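Local coordinates for protein putative alpha/beta hydrolase (Desulfitobacterium hafniense, PDB 4RPC) that is of unknown substrate but probably hydrolyses ester or related bonds, as a putative alpha/beta hydrolase, at residues E124-G127 / E128-Q132; Y190-L194 / K195-A199. All blocks are in the same frame, centred on the assembly; numbering follows the deposited sequence.

Contact 1. Residues E124-G127 / E128-Q132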
ATOM      1  N   GLU A 124       6.097 -10.363   6.625  1.00 39.91           N
ATOM      2  CA  GLU A 124       6.839 -11.336   7.433  1.00 46.26           C
ATOM      3  C   GLU A 124       6.387 -11.366   8.916  1.00 45.87           C
ATOM      4  O   GLU A 124       6.032 -12.435   9.479  1.00 47.40           O
ATOM      5  CB  GLU A 124       8.323 -11.004   7.338  1.00 50.78           C
ATOM      6  CG  GLU A 124       9.228 -11.916   8.134  1.00 60.79           C
ATOM      7  CD  GLU A 124       9.273 -13.313   7.545  1.00 68.05           C
ATOM      8  OE1 GLU A 124       9.974 -13.521   6.516  1.00 73.06           O
ATOM      9  OE2 GLU A 124       8.591 -14.194   8.104  1.00 71.44           O
ATOM     10  N   GLY A 125       6.433 -10.213   9.554  1.00 29.52           N
ATOM     11  CA  GLY A 125       6.150 -10.113  10.957  1.00 29.71           C
ATOM     12  C   GLY A 125       7.399 -10.196  11.805  1.00 28.76           C
ATOM     13  O   GLY A 125       7.834 -11.249  12.133  1.00 28.86           O
HETATM   14  N   MSE A 126       7.965  -9.069  12.163  1.00 27.79           N
HETATM   15  CA  MSE A 126       9.252  -9.026  12.781  1.00 29.21           C
HETATM   16  C   MSE A 126       9.319  -9.218  14.268  1.00 28.74           C
HETATM   17  O   MSE A 126      10.399  -9.150  14.793  1.00 28.77           O
HETATM   18  CB  MSE A 126       9.881  -7.687  12.582  1.00 30.85           C
HETATM   19  CG  MSE A 126       9.502  -6.973  11.339  1.00 34.41           C
HETATM   20 SE   MSE A 126      11.153  -6.352  10.609  0.67 41.99          SE
HETATM   21  CE  MSE A 126      11.125  -8.008   9.581  1.00 35.17           C
ATOM     22  N   GLY A 127       8.212  -9.398  14.940  1.00 28.38           N
ATOM     23  CA  GLY A 127       8.251  -9.640  16.357  1.00 28.65           C
ATOM     24  C   GLY A 127       9.035  -8.577  17.054  1.00 29.48           C
ATOM     25  O   GLY A 127       8.838  -7.430  16.823  1.00 25.83           O
ATOM     26  N   GLU A 128       9.953  -8.963  17.907  1.00 32.18           N
ATOM     27  CA  GLU A 128      10.634  -7.930  18.699  1.00 34.72           C
ATOM     28  C   GLU A 128      11.683  -7.091  17.944  1.00 33.47           C
ATOM     29  O   GLU A 128      12.084  -6.086  18.488  1.00 33.98           O
ATOM     30  CB  GLU A 128      11.216  -8.493  20.001  1.00 38.09           C
ATOM     31  CG  GLU A 128      10.159  -8.860  21.049  1.00 41.86           C
ATOM     32  CD  GLU A 128       9.452  -7.644  21.662  1.00 44.18           C
ATOM     33  OE1 GLU A 128      10.117  -6.726  22.209  1.00 45.66           O
ATOM     34  OE2 GLU A 128       8.209  -7.618  21.614  1.00 46.58           O
HETATM   35  N   MSE A 129      12.079  -7.442  16.702  1.00 31.31           N
HETATM   36  CA  MSE A 129      12.889  -6.533  15.863  1.00 29.41           C
HETATM   37  C   MSE A 129      12.069  -5.367  15.271  1.00 26.53           C
HETATM   38  O   MSE A 129      12.626  -4.410  14.671  1.00 25.30           O
HETATM   39  CB  MSE A 129      13.495  -7.214  14.626  1.00 31.62           C
HETATM   40  CG  MSE A 129      14.360  -8.463  14.702  1.00 36.46           C
HETATM   41 SE   MSE A 129      16.090  -8.178  15.635  0.74 46.00          SE
HETATM   42  CE  MSE A 129      16.346  -6.413  14.848  1.00 31.67           C
ATOM     43  N   THR A 130      10.745  -5.439  15.365  1.00 25.42           N
ATOM     44  CA  THR A 130       9.839  -4.426  14.786  1.00 22.68           C
ATOM     45  C   THR A 130      10.265  -3.013  15.173  1.00 22.08           C
ATOM     46  O   THR A 130      10.333  -2.144  14.317  1.00 20.25           O
ATOM     47  CB  THR A 130       8.408  -4.626  15.245  1.00 21.84           C
ATOM     48  OG1 THR A 130       7.922  -5.870  14.803  1.00 21.83           O
ATOM     49  CG2 THR A 130       7.496  -3.581  14.684  1.00 21.42           C
ATOM     50  N   GLU A 131      10.567  -2.789  16.442  1.00 22.70           N
ATOM     51  CA  GLU A 131      10.939  -1.436  16.970  1.00 23.88           C
ATOM     52  C   GLU A 131      12.184  -0.876  16.294  1.00 22.59           C
ATOM     53  O   GLU A 131      12.243   0.286  15.873  1.00 21.43           O
ATOM     54  CB  GLU A 131      11.130  -1.458  18.523  1.00 27.44           C
ATOM     55  CG  GLU A 131      11.447  -0.081  19.198  1.00 30.15           C
ATOM     56  CD  GLU A 131      10.281   0.946  19.123  1.00 35.00           C
ATOM     57  OE1 GLU A 131       9.087   0.523  19.242  1.00 36.07           O
ATOM     58  OE2 GLU A 131      10.529   2.190  18.972  1.00 39.51           O
ATOM     59  N   GLN A 132      13.192  -1.697  16.174  1.00 23.33           N
ATOM     60  CA  GLN A 132      14.435  -1.191  15.675  1.00 24.65           C
ATOM     61  C   GLN A 132      14.413  -0.888  14.165  1.00 23.58           C
ATOM     62  O   GLN A 132      14.943   0.151  13.736  1.00 23.12           O
ATOM     63  CB  GLN A 132      15.532  -2.134  16.050  1.00 27.98           C
ATOM     64  CG  GLN A 132      15.941  -2.037  17.516  1.00 31.04           C
ATOM     65  CD  GLN A 132      17.025  -3.052  17.783  1.00 35.01           C
ATOM     66  OE1 GLN A 132      18.207  -2.743  17.636  1.00 37.42           O
ATOM     67  NE2 GLN A 132      16.629  -4.307  18.043  1.00 36.36           N
TER

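Contact 2. Residues Y190-L194 / K195-A199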
ATOM      1  N   TYR A 190       5.583  -3.474  10.213  1.00 20.95           N
ATOM      2  CA  TYR A 190       6.550  -4.484  10.549  1.00 22.72           C
ATOM      3  C   TYR A 190       6.043  -5.571  11.496  1.00 22.82           C
ATOM      4  O   TYR A 190       6.556  -6.632  11.470  1.00 23.96           O
ATOM      5  CB  TYR A 190       7.822  -3.831  11.139  1.00 23.62           C
ATOM      6  CG  TYR A 190       8.659  -3.200  10.077  1.00 25.28           C
ATOM      7  CD1 TYR A 190       9.010  -3.909   8.934  1.00 26.88           C
ATOM      8  CD2 TYR A 190       9.107  -1.917  10.204  1.00 26.14           C
ATOM      9  CE1 TYR A 190       9.782  -3.330   7.934  1.00 30.50           C
ATOM     10  CE2 TYR A 190       9.856  -1.311   9.214  1.00 28.78           C
ATOM     11  CZ  TYR A 190      10.194  -2.013   8.086  1.00 31.45           C
ATOM     12  OH  TYR A 190      10.978  -1.449   7.134  1.00 38.48           O
ATOM     13  N   ARG A 191       5.048  -5.294  12.323  1.00 23.25           N
ATOM     14  CA  ARG A 191       4.439  -6.279  13.209  1.00 24.75           C
ATOM     15  C   ARG A 191       3.542  -7.276  12.488  1.00 23.79           C
ATOM     16  O   ARG A 191       3.463  -8.424  12.893  1.00 22.48           O
ATOM     17  CB  ARG A 191       3.579  -5.571  14.262  1.00 27.52           C
ATOM     18  CG  ARG A 191       3.178  -6.426  15.428  1.00 31.41           C
ATOM     19  CD  ARG A 191       4.153  -6.363  16.573  1.00 36.42           C
ATOM     20  NE  ARG A 191       4.403  -4.985  16.999  1.00 38.77           N
ATOM     21  CZ  ARG A 191       5.400  -4.619  17.815  1.00 39.37           C
ATOM     22  NH1 ARG A 191       6.239  -5.544  18.308  1.00 36.69           N
ATOM     23  NH2 ARG A 191       5.564  -3.298  18.119  1.00 40.50           N
ATOM     24  N   TYR A 192       2.841  -6.841  11.432  1.00 23.81           N
ATOM     25  CA  TYR A 192       1.840  -7.710  10.764  1.00 23.35           C
ATOM     26  C   TYR A 192       2.435  -9.058  10.387  1.00 24.19           C
ATOM     27  O   TYR A 192       3.441  -9.159   9.698  1.00 26.34           O
ATOM     28  CB  TYR A 192       1.284  -7.022   9.540  1.00 22.74           C
ATOM     29  CG  TYR A 192       0.045  -7.670   8.926  1.00 23.29           C
ATOM     30  CD1 TYR A 192      -1.113  -7.835   9.663  1.00 23.61           C
ATOM     31  CD2 TYR A 192       0.026  -8.063   7.624  1.00 21.54           C
ATOM     32  CE1 TYR A 192      -2.241  -8.403   9.088  1.00 24.72           C
ATOM     33  CE2 TYR A 192      -1.081  -8.651   7.050  1.00 22.58           C
ATOM     34  CZ  TYR A 192      -2.234  -8.806   7.763  1.00 23.80           C
ATOM     35  OH  TYR A 192      -3.377  -9.399   7.179  1.00 24.26           O
ATOM     36  N   ASP A 193       1.814 -10.112  10.835  1.00 25.90           N
ATOM     37  CA  ASP A 193       2.291 -11.439  10.497  1.00 27.67           C
ATOM     38  C   ASP A 193       1.204 -12.229   9.760  1.00 28.48           C
ATOM     39  O   ASP A 193       0.279 -12.768  10.364  1.00 30.27           O
ATOM     40  CB  ASP A 193       2.745 -12.094  11.792  1.00 30.33           C
ATOM     41  CG  ASP A 193       3.360 -13.470  11.604  1.00 33.16           C
ATOM     42  OD1 ASP A 193       3.527 -13.958  10.480  1.00 35.56           O
ATOM     43  OD2 ASP A 193       3.622 -14.086  12.643  1.00 37.29           O
ATOM     44  N   LEU A 194       1.311 -12.268   8.441  1.00 28.70           N
ATOM     45  CA  LEU A 194       0.278 -12.880   7.595  1.00 29.90           C
ATOM     46  C   LEU A 194       0.295 -14.419   7.640  1.00 32.43           C
ATOM     47  O   LEU A 194      -0.737 -15.030   7.673  1.00 31.24           O
ATOM     48  CB  LEU A 194       0.467 -12.430   6.154  1.00 29.26           C
ATOM     49  CG  LEU A 194      -0.457 -13.015   5.102  1.00 29.38           C
ATOM     50  CD1 LEU A 194      -1.873 -12.739   5.527  1.00 28.85           C
ATOM     51  CD2 LEU A 194      -0.134 -12.424   3.746  1.00 29.30           C
ATOM     52  N   LYS A 195       1.474 -15.025   7.668  1.00 34.83           N
ATOM     53  CA  LYS A 195       1.584 -16.479   7.714  1.00 38.84           C
ATOM     54  C   LYS A 195       0.819 -17.048   8.890  1.00 37.78           C
ATOM     55  O   LYS A 195       0.139 -18.064   8.734  1.00 34.88           O
ATOM     56  CB  LYS A 195       3.060 -16.918   7.798  1.00 42.94           C
ATOM     57  CG  LYS A 195       3.259 -18.427   7.862  1.00 50.50           C
ATOM     58  CD  LYS A 195       4.368 -18.902   6.919  1.00 55.23           C
ATOM     59  CE  LYS A 195       4.784 -20.338   7.216  1.00 59.74           C
ATOM     60  NZ  LYS A 195       3.608 -21.269   7.245  1.00 61.59           N
ATOM     61  N   ALA A 196       0.919 -16.363  10.037  1.00 34.99           N
ATOM     62  CA  ALA A 196       0.352 -16.838  11.294  1.00 36.67           C
ATOM     63  C   ALA A 196      -1.154 -16.926  11.275  1.00 37.48           C
ATOM     64  O   ALA A 196      -1.733 -17.607  12.109  1.00 38.10           O
ATOM     65  CB  ALA A 196       0.775 -15.949  12.449  1.00 36.17           C
ATOM     66  N   LYS A 197      -1.788 -16.216  10.352  1.00 35.87           N
ATOM     67  CA  LYS A 197      -3.233 -16.217  10.272  1.00 36.80           C
ATOM     68  C   LYS A 197      -3.819 -17.483   9.653  1.00 37.89           C
ATOM     69  O   LYS A 197      -4.966 -17.763   9.861  1.00 37.95           O
ATOM     70  CB  LYS A 197      -3.700 -15.015   9.492  1.00 35.71           C
ATOM     71  CG  LYS A 197      -3.338 -13.767  10.255  1.00 35.95           C
ATOM     72  CD  LYS A 197      -3.943 -12.564   9.635  1.00 34.66           C
ATOM     73  CE  LYS A 197      -3.478 -11.345  10.399  1.00 34.35           C
ATOM     74  NZ  LYS A 197      -4.432 -11.093  11.488  1.00 36.14           N
ATOM     75  N   ASN A 198      -3.031 -18.231   8.891  1.00 36.96           N
ATOM     76  CA  ASN A 198      -3.554 -19.362   8.160  1.00 36.68           C
ATOM     77  C   ASN A 198      -4.789 -18.955   7.359  1.00 35.89           C
ATOM     78  O   ASN A 198      -5.839 -19.578   7.452  1.00 33.56           O
ATOM     79  CB  ASN A 198      -3.891 -20.508   9.103  1.00 38.62           C
ATOM     80  CG  ASN A 198      -4.277 -21.756   8.345  1.00 40.33           C
ATOM     81  OD1 ASN A 198      -3.745 -21.989   7.276  1.00 40.60           O
ATOM     82  ND2 ASN A 198      -5.250 -22.518   8.851  1.00 41.57           N
ATOM     83  N   ALA A 199      -4.637 -17.890   6.583  1.00 34.49           N
ATOM     84  CA  ALA A 199      -5.753 -17.263   5.914  1.00 33.61           C
ATOM     85  C   ALA A 199      -5.981 -17.841   4.517  1.00 34.55           C
ATOM     86  O   ALA A 199      -5.168 -18.584   3.985  1.00 33.34           O
ATOM     87  CB  ALA A 199      -5.518 -15.788   5.838  1.00 32.37           C
TER
HETATM   88  O   HOH W   1       4.022 -13.776   7.482  1.00 36.32           O
HETATM   89  O   HOH W   2      -2.053 -17.062   6.332  1.00 33.89           O

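Contact 1. Residues E124-G127 / E128-Q132
Gly127 O receives two hydrogen bonds from one residue, Thr130, and this forked grip closes the second of two overlapping beta turns that lead into helix 130-145. The hydroxyl is the shorter donor, with Thr130 OG1 2.7 Å from Gly127 O and tilted only 17° from the carbonyl plane. The amide, Thr130 N, lies 3.1 Å from Gly127 O and arrives from above that plane, so the two donors address the oxygen from different directions. The rotation of the threonine makes this possible: with chi1 at -63°, OG1 stands beside the residue's own backbone N, and both groups face back toward the turn.

One residue earlier, Met129 N donates to Met126 O over 3.1 Å, in a bent bond with an angle of 137° at the hydrogen. Gly127 and Glu128 take the corner positions of this first turn with the backbone angles of type II', a turn that favours glycine at its first corner; a beta carbon on Gly127 would collide with Glu128 N. The next turn, with Glu128 and Met129 at its corners, is type I.

Few side-chain atoms meet across the turn itself. The selenomethionine Met126 lays its CB 3.5 Å from Thr130 OG1, while the rest of its chain bends away. Thr130 itself is buried, its side chain leaning on Tyr190 and Arg191 of helix 179-191. With alanine in place of Thr130, the hydroxyl and methyl are gone, and Gly127 O, left with the amide alone, would probably be held less firmly, with a gap beside Tyr190. The two selenomethionines barely meet, Met126 CB lying 4.2 Å from Met129 CB.

Contact 2. Residues Y190-L194 / K195-A199
This is a local contact round a turn, formed where the chain leaves helix 179-191 and makes a short helix-like turn before entering strand 204-210. Tyr192 is the first residue to depart from helical backbone angles, and Leu194 begins the new turn: Lys197 N donates to Leu194 O at 3.1 Å, and Asn198 N repeats the pattern one residue on with Lys195 O. The two bonds close successive type I turns, after which Asn198 adopts left-handed backbone angles and ends the helical run.

Two waters lie against these turns. One accepts from Lys195 N at 2.8 Å and sits 3.0 Å from Asp193 OD1, so it can link the carboxylate to that amide. The other gives a proton to Leu194 O and accepts from Ala199 N at 2.7 Å, so Leu194 O serves both an amide and a water. Asp193 holds CG on the side of its own carbonyl carbon (chi1 -176°), which carries the carboxylate forward along the chain and sets OD2 3.4 Å from Ala196 CB.

In the alpha/beta hydrolase fold this connection brings the chain back from the helical excursion between strands 112-119 and 204-210, the place where lid helices are inserted in many relatives. Leu194 is buried there, its side chain wedged among Val103 and Ile107 of helix 97-108 and Leu222, Leu223 and Ile226 of helix 220-226.

The Lys197 chain runs nearly straight until its last torsion and crosses the Tyr192 side chain at about a right angle, with Lys197 CE 3.5 Å from Tyr192 CE1 in an oblique approach to the ring. Tyr192 OH is hydrogen-bonded to Glu104 of helix 97-108; Lys197 NZ forms a salt bridge with Glu71 of helix 70-83 and a long, weak ion pair with that same Glu104.

Contact 1 opens the helical excursion between strands 112-119 and 204-210 and contact 2 closes it, and the two lie about 12 Å apart between centres. Met126 N probably donates to Tyr190 O, 2.9 Å away, and Thr130 CG2 packs on Tyr190 CB, joining the start of helix 130-145 to the end of helix 179-191. Contact 1 is a surface feature held by direct hydrogen bonds, a side-chain hydroxyl among them. Contact 2 is partly buried and adds water bridges to its direct backbone bonds; it reaches the helices beside the central sheet by apolar packing of Leu194, a hydrogen bond from Tyr192 to Glu104 and a salt bridge from Lys197 to Glu71.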